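Local coordinates for ricin B lectin (Clostridium thermocellum, PDB 3VSF), which acts as an exo-beta-1,3-galactanase, probably cleaving O-glycosidic bonds with its family 43 module, and carries a ricin-type module that binds beta-D-galactose, at residues 57-62 against 319-324; 286-291 against 308-313. All coordinates share one frame; numbering follows the deposited sequence.

In the fold
Both contacts lie in the family 43 module, which has the five-bladed beta-propeller fold of that family. Contact 1 joins the chain entering the first four-stranded blade to the last blade. Contact 2 lies within that last blade, in its first hairpin, and is nested along the chain inside the loop that contact 1 closes. Their centres are about 8 Å apart. Two probable hydrogen bonds connect them, both at 2.8 Å: Gln322 O with Arg309 N, between neighbouring strands, and Gly61 O with Thr290 OG1, between blades. Contact 1 is away from the galactose-binding residues. In contact 2 the Arg286 side chain is about 12 Å from that of Asn440, one of them; no galactose is bound here.

Contact 1: 57-62 against 319-324; sequences HAHGGG and NDSQYV
The backbones of His59 and Ser321 stay apart, with their CA atoms 7.2 Å from each other, and the side chains of Tyr323 and His59 reach across to backbone atoms. Residues 57-62 lead through a type II turn, Ala58 to Gly61, into the first blade of the propeller. Residues 319-324 enter the third strand of the last blade. Tyr323 reaches across with its hydroxyl. The OH accepts a hydrogen bond from Ala58 N at 2.7 Å, with an N-H...O angle of 159°. His59 reaches the other way. Its CG lies beside its own backbone N (chi1 -50°), and the ring extends along 319-321. NE2 makes a weak bond to Asn319 O at 3.5 Å. Ser321 CB sits over the ring centre, 4.0 Å from the centroid, as a CH-pi contact. The Ser321 hydroxyl is bonded elsewhere, to Val318 O and Ala311 N. Asn319 CA meets the imidazole at its edge. The His59 and Tyr323 rings meet obliquely, with planes at 49°. Trp72, from the first blade, meets the Tyr323 ring edge-to-face. The Tyr323 hydroxyl also hydrogen-bonds Ile56 O, so this one group ties two neighbouring peptides of the incoming chain to the last blade.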
loop_
_atom_site.group_PDB
_atom_site.type_symbol
_atom_site.label_atom_id
_atom_site.label_comp_id
_atom_site.label_asym_id
_atom_site.label_seq_id
_atom_site.Cartn_x
_atom_site.Cartn_y
_atom_site.Cartn_z
ATOM N N HIS A 57 -18.623 -1.179 0.794
ATOM C CA HIS A 57 -18.522 -0.275 -0.348
ATOM C C HIS A 57 -17.979 1.092 0.055
ATOM O O HIS A 57 -18.738 2.041 0.249
ATOM C CB HIS A 57 -19.877 -0.127 -1.047
ATOM C CG HIS A 57 -21.023 0.106 -0.112
ATOM N ND1 HIS A 57 -21.598 1.345 0.071
ATOM C CD2 HIS A 57 -21.702 -0.745 0.694
ATOM C CE1 HIS A 57 -22.581 1.248 0.947
ATOM N NE2 HIS A 57 -22.664 -0.009 1.342
ATOM N N ALA A 58 -16.659 1.185 0.181
ATOM C CA ALA A 58 -16.003 2.437 0.547
ATOM C C ALA A 58 -14.824 2.723 -0.378
ATOM O O ALA A 58 -13.683 2.840 0.068
ATOM C CB ALA A 58 -15.547 2.394 1.997
ATOM N N HIS A 59 -15.114 2.840 -1.669
ATOM C CA HIS A 59 -14.083 3.035 -2.679
ATOM C C HIS A 59 -13.435 4.412 -2.578
ATOM O O HIS A 59 -14.082 5.384 -2.183
ATOM C CB HIS A 59 -14.673 2.821 -4.072
ATOM C CG HIS A 59 -15.451 1.549 -4.206
ATOM N ND1 HIS A 59 -15.275 0.479 -3.355
ATOM C CD2 HIS A 59 -16.414 1.178 -5.082
ATOM C CE1 HIS A 59 -16.092 -0.498 -3.705
ATOM N NE2 HIS A 59 -16.794 -0.099 -4.751
ATOM N N GLY A 60 -12.157 4.487 -2.935
ATOM C CA GLY A 60 -11.401 5.723 -2.835
ATOM C C GLY A 60 -11.469 6.299 -1.436
ATOM O O GLY A 60 -11.326 7.504 -1.238
ATOM N N GLY A 61 -11.681 5.424 -0.458
ATOM C CA GLY A 61 -11.926 5.853 0.905
ATOM C C GLY A 61 -10.703 6.283 1.692
ATOM O O GLY A 61 -9.615 6.453 1.144
ATOM N N GLY A 62 -10.903 6.467 2.993
ATOM C CA GLY A 62 -9.840 6.840 3.906
ATOM C C GLY A 62 -10.178 6.343 5.297
ATOM O O GLY A 62 -11.177 5.647 5.481
ATOM N N ASN A 319 -18.702 -0.150 -8.240
ATOM C CA ASN A 319 -19.107 -0.863 -7.032
ATOM C C ASN A 319 -18.522 -2.270 -6.930
ATOM O O ASN A 319 -18.553 -2.887 -5.865
ATOM C CB ASN A 319 -20.633 -0.919 -6.927
ATOM C CG ASN A 319 -21.261 0.458 -6.845
ATOM O OD1 ASN A 319 -21.424 1.015 -5.758
ATOM N ND2 ASN A 319 -21.616 1.016 -7.997
ATOM N N ASP A 320 -17.991 -2.774 -8.039
ATOM C CA ASP A 320 -17.381 -4.099 -8.062
ATOM C C ASP A 320 -15.876 -4.028 -7.818
ATOM O O ASP A 320 -15.158 -5.004 -8.034
ATOM C CB ASP A 320 -17.664 -4.804 -9.391
ATOM C CG ASP A 320 -19.127 -5.161 -9.564
ATOM O OD1 ASP A 320 -19.819 -5.357 -8.542
ATOM O OD2 ASP A 320 -19.583 -5.252 -10.724
ATOM N N SER A 321 -15.406 -2.871 -7.364
ATOM C CA SER A 321 -13.988 -2.678 -7.085
ATOM C C SER A 321 -13.577 -3.362 -5.785
ATOM O O SER A 321 -14.309 -3.327 -4.797
ATOM C CB SER A 321 -13.650 -1.187 -7.021
ATOM O OG SER A 321 -13.857 -0.565 -8.275
ATOM N N GLN A 322 -12.401 -3.981 -5.796
ATOM C CA GLN A 322 -11.884 -4.678 -4.624
ATOM C C GLN A 322 -10.844 -3.828 -3.900
ATOM O O GLN A 322 -10.408 -2.797 -4.415
ATOM C CB GLN A 322 -11.294 -6.027 -5.032
ATOM C CG GLN A 322 -12.327 -6.999 -5.587
ATOM C CD GLN A 322 -11.743 -7.973 -6.593
ATOM O OE1 GLN A 322 -10.691 -7.722 -7.180
ATOM N NE2 GLN A 322 -12.428 -9.092 -6.799
ATOM N N TYR A 323 -10.450 -4.257 -2.705
ATOM C CA TYR A 323 -9.508 -3.489 -1.897
ATOM C C TYR A 323 -8.182 -4.219 -1.709
ATOM O O TYR A 323 -8.128 -5.449 -1.727
ATOM C CB TYR A 323 -10.118 -3.153 -0.535
ATOM C CG TYR A 323 -11.510 -2.574 -0.620
ATOM C CD1 TYR A 323 -11.712 -1.249 -0.981
ATOM C CD2 TYR A 323 -12.625 -3.354 -0.342
ATOM C CE1 TYR A 323 -12.985 -0.715 -1.062
ATOM C CE2 TYR A 323 -13.901 -2.831 -0.421
ATOM C CZ TYR A 323 -14.075 -1.512 -0.780
ATOM O OH TYR A 323 -15.344 -0.988 -0.860
ATOM N N VAL A 324 -7.115 -3.447 -1.530
ATOM C CA VAL A 324 -5.789 -4.002 -1.303
ATOM C C VAL A 324 -5.105 -3.293 -0.140
ATOM O O VAL A 324 -4.708 -2.134 -0.256
ATOM C CB VAL A 324 -4.903 -3.880 -2.559
ATOM C CG1 VAL A 324 -3.463 -4.247 -2.235
ATOM C CG2 VAL A 324 -5.445 -4.752 -3.681
#

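Contact 2: 286-291 against 308-313; sequences RSQPTF and DRWAGA
Three groups meet at Asp308 O: Gln288 N, Ser287 CA and, weakly, Trp310 N of its own segment. Gln288 N bonds it at 3.0 Å, from above the carbonyl plane, and Ser287 CA adds a CA-H...O contact at 3.3 Å. This is the open end of the beta hairpin 288-296/301-309, the first two strands of the last propeller blade. Gln288 and Asp308 form an antiparallel hydrogen-bonded pair, completed by Asp308 N to Gln288 O. Two residues on, Thr290 and Phe291 both face Met306 in a classic beta bulge. Thr290 CB packs against Asp308 OD2, which also takes a weak bond from Gly60 N. Arg309 leaves the strand with CG anti to its backbone N (chi1 -179°) and bends at CD. The bend brings NE to Arg286 O, at 2.9 Å. Its NH2 bonds Tyr285 O, so two successive carbonyls hold the guanidinium. Arg286 NE sits over the centre of that guanidinium, with the two planes 39° apart; the close approach of their terminal nitrogens is doubtful at this resolution. From the extended Gln288 chain, NE2 bonds Ser251 OG, while OE1 takes Trp310 NE1 at 2.9 Å, in the amide carbonyl plane but 25° out of the indole plane.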
loop_
_atom_site.group_PDB
_atom_site.type_symbol
_atom_site.label_atom_id
_atom_site.label_comp_id
_atom_site.label_asym_id
_atom_site.label_seq_id
_atom_site.Cartn_x
_atom_site.Cartn_y
_atom_site.Cartn_z
ATOM N N ARG A 286 -1.581 -4.197 -8.782
ATOM C CA ARG A 286 -2.929 -4.042 -9.321
ATOM C C ARG A 286 -3.832 -3.233 -8.396
ATOM O O ARG A 286 -4.924 -3.676 -8.036
ATOM C CB ARG A 286 -3.562 -5.404 -9.619
ATOM C CG ARG A 286 -2.929 -6.140 -10.787
ATOM C CD ARG A 286 -3.925 -7.082 -11.444
ATOM N NE ARG A 286 -4.334 -8.169 -10.558
ATOM C CZ ARG A 286 -5.466 -8.852 -10.692
ATOM N NH1 ARG A 286 -6.311 -8.553 -11.670
ATOM N NH2 ARG A 286 -5.758 -9.829 -9.843
ATOM N N SER A 287 -3.373 -2.046 -8.014
ATOM C CA SER A 287 -4.163 -1.166 -7.165
ATOM C C SER A 287 -3.712 0.282 -7.302
ATOM O O SER A 287 -2.677 0.570 -7.903
ATOM C CB SER A 287 -4.062 -1.597 -5.700
ATOM O OG SER A 287 -2.846 -1.151 -5.125
ATOM N N GLN A 288 -4.502 1.190 -6.741
ATOM C CA GLN A 288 -4.144 2.600 -6.701
ATOM C C GLN A 288 -4.235 3.095 -5.263
ATOM O O GLN A 288 -5.245 2.882 -4.593
ATOM C CB GLN A 288 -5.068 3.418 -7.602
ATOM C CG GLN A 288 -4.653 4.871 -7.763
ATOM C CD GLN A 288 -5.613 5.661 -8.629
ATOM O OE1 GLN A 288 -6.732 5.222 -8.897
ATOM N NE2 GLN A 288 -5.180 6.834 -9.076
ATOM N N PRO A 289 -3.169 3.750 -4.778
ATOM C CA PRO A 289 -3.132 4.248 -3.399
ATOM C C PRO A 289 -4.297 5.184 -3.112
ATOM O O PRO A 289 -4.669 5.983 -3.971
ATOM C CB PRO A 289 -1.805 5.017 -3.337
ATOM C CG PRO A 289 -1.455 5.308 -4.762
ATOM C CD PRO A 289 -1.971 4.139 -5.539
ATOM N N THR A 290 -4.871 5.081 -1.917
ATOM C CA THR A 290 -5.999 5.926 -1.551
ATOM C C THR A 290 -5.777 6.631 -0.217
ATOM O O THR A 290 -6.201 7.772 -0.036
ATOM C CB THR A 290 -7.323 5.130 -1.510
ATOM O OG1 THR A 290 -8.424 6.034 -1.360
ATOM C CG2 THR A 290 -7.321 4.139 -0.358
ATOM N N PHE A 291 -5.107 5.956 0.713
ATOM C CA PHE A 291 -4.856 6.539 2.028
ATOM C C PHE A 291 -3.875 5.718 2.862
ATOM O O PHE A 291 -3.777 4.502 2.706
ATOM C CB PHE A 291 -6.172 6.715 2.788
ATOM C CG PHE A 291 -6.072 7.649 3.954
ATOM C CD1 PHE A 291 -5.936 9.013 3.753
ATOM C CD2 PHE A 291 -6.116 7.169 5.250
ATOM C CE1 PHE A 291 -5.844 9.879 4.823
ATOM C CE2 PHE A 291 -6.027 8.031 6.322
ATOM C CZ PHE A 291 -5.890 9.388 6.110
ATOM N N ASP A 308 -7.132 0.717 -4.051
ATOM C CA ASP A 308 -8.339 0.285 -4.739
ATOM C C ASP A 308 -7.996 -0.472 -6.014
ATOM O O ASP A 308 -7.263 0.026 -6.868
ATOM C CB ASP A 308 -9.238 1.481 -5.068
ATOM C CG ASP A 308 -9.989 1.999 -3.856
ATOM O OD1 ASP A 308 -11.037 1.411 -3.511
ATOM O OD2 ASP A 308 -9.537 2.995 -3.252
ATOM N N ARG A 309 -8.522 -1.685 -6.132
ATOM C CA ARG A 309 -8.412 -2.437 -7.371
ATOM C C ARG A 309 -9.646 -2.151 -8.214
ATOM O O ARG A 309 -10.600 -2.929 -8.227
ATOM C CB ARG A 309 -8.275 -3.935 -7.092
ATOM C CG ARG A 309 -8.127 -4.788 -8.342
ATOM C CD ARG A 309 -7.640 -6.184 -8.000
ATOM N NE ARG A 309 -6.303 -6.158 -7.416
ATOM C CZ ARG A 309 -5.634 -7.240 -7.030
ATOM N NH1 ARG A 309 -6.177 -8.442 -7.165
ATOM N NH2 ARG A 309 -4.421 -7.118 -6.509
ATOM N N TRP A 310 -9.620 -1.018 -8.907
ATOM C CA TRP A 310 -10.768 -0.556 -9.677
ATOM C C TRP A 310 -11.239 -1.589 -10.696
ATOM O O TRP A 310 -10.472 -2.028 -11.553
ATOM C CB TRP A 310 -10.447 0.768 -10.374
ATOM C CG TRP A 310 -10.080 1.866 -9.422
ATOM C CD1 TRP A 310 -8.846 2.421 -9.247
ATOM C CD2 TRP A 310 -10.956 2.535 -8.506
ATOM N NE1 TRP A 310 -8.899 3.399 -8.282
ATOM C CE2 TRP A 310 -10.183 3.487 -7.812
ATOM C CE3 TRP A 310 -12.317 2.424 -8.209
ATOM C CZ2 TRP A 310 -10.728 4.323 -6.837
ATOM C CZ3 TRP A 310 -12.855 3.253 -7.241
ATOM C CH2 TRP A 310 -12.062 4.190 -6.568
ATOM N N ALA A 311 -12.509 -1.967 -10.594
ATOM C CA ALA A 311 -13.097 -2.945 -11.499
ATOM C C ALA A 311 -13.107 -2.432 -12.934
ATOM O O ALA A 311 -13.295 -3.202 -13.876
ATOM C CB ALA A 311 -14.506 -3.302 -11.050
ATOM N N GLY A 312 -12.903 -1.129 -13.094
ATOM C CA GLY A 312 -12.870 -0.517 -14.409
ATOM C C GLY A 312 -11.777 -1.099 -15.283
ATOM O O GLY A 312 -11.818 -0.979 -16.507
ATOM N N ALA A 313 -10.796 -1.730 -14.648
ATOM C CA ALA A 313 -9.690 -2.349 -15.369
ATOM C C ALA A 313 -10.183 -3.486 -16.256
ATOM O O ALA A 313 -9.669 -3.693 -17.355
ATOM C CB ALA A 313 -8.638 -2.851 -14.394
#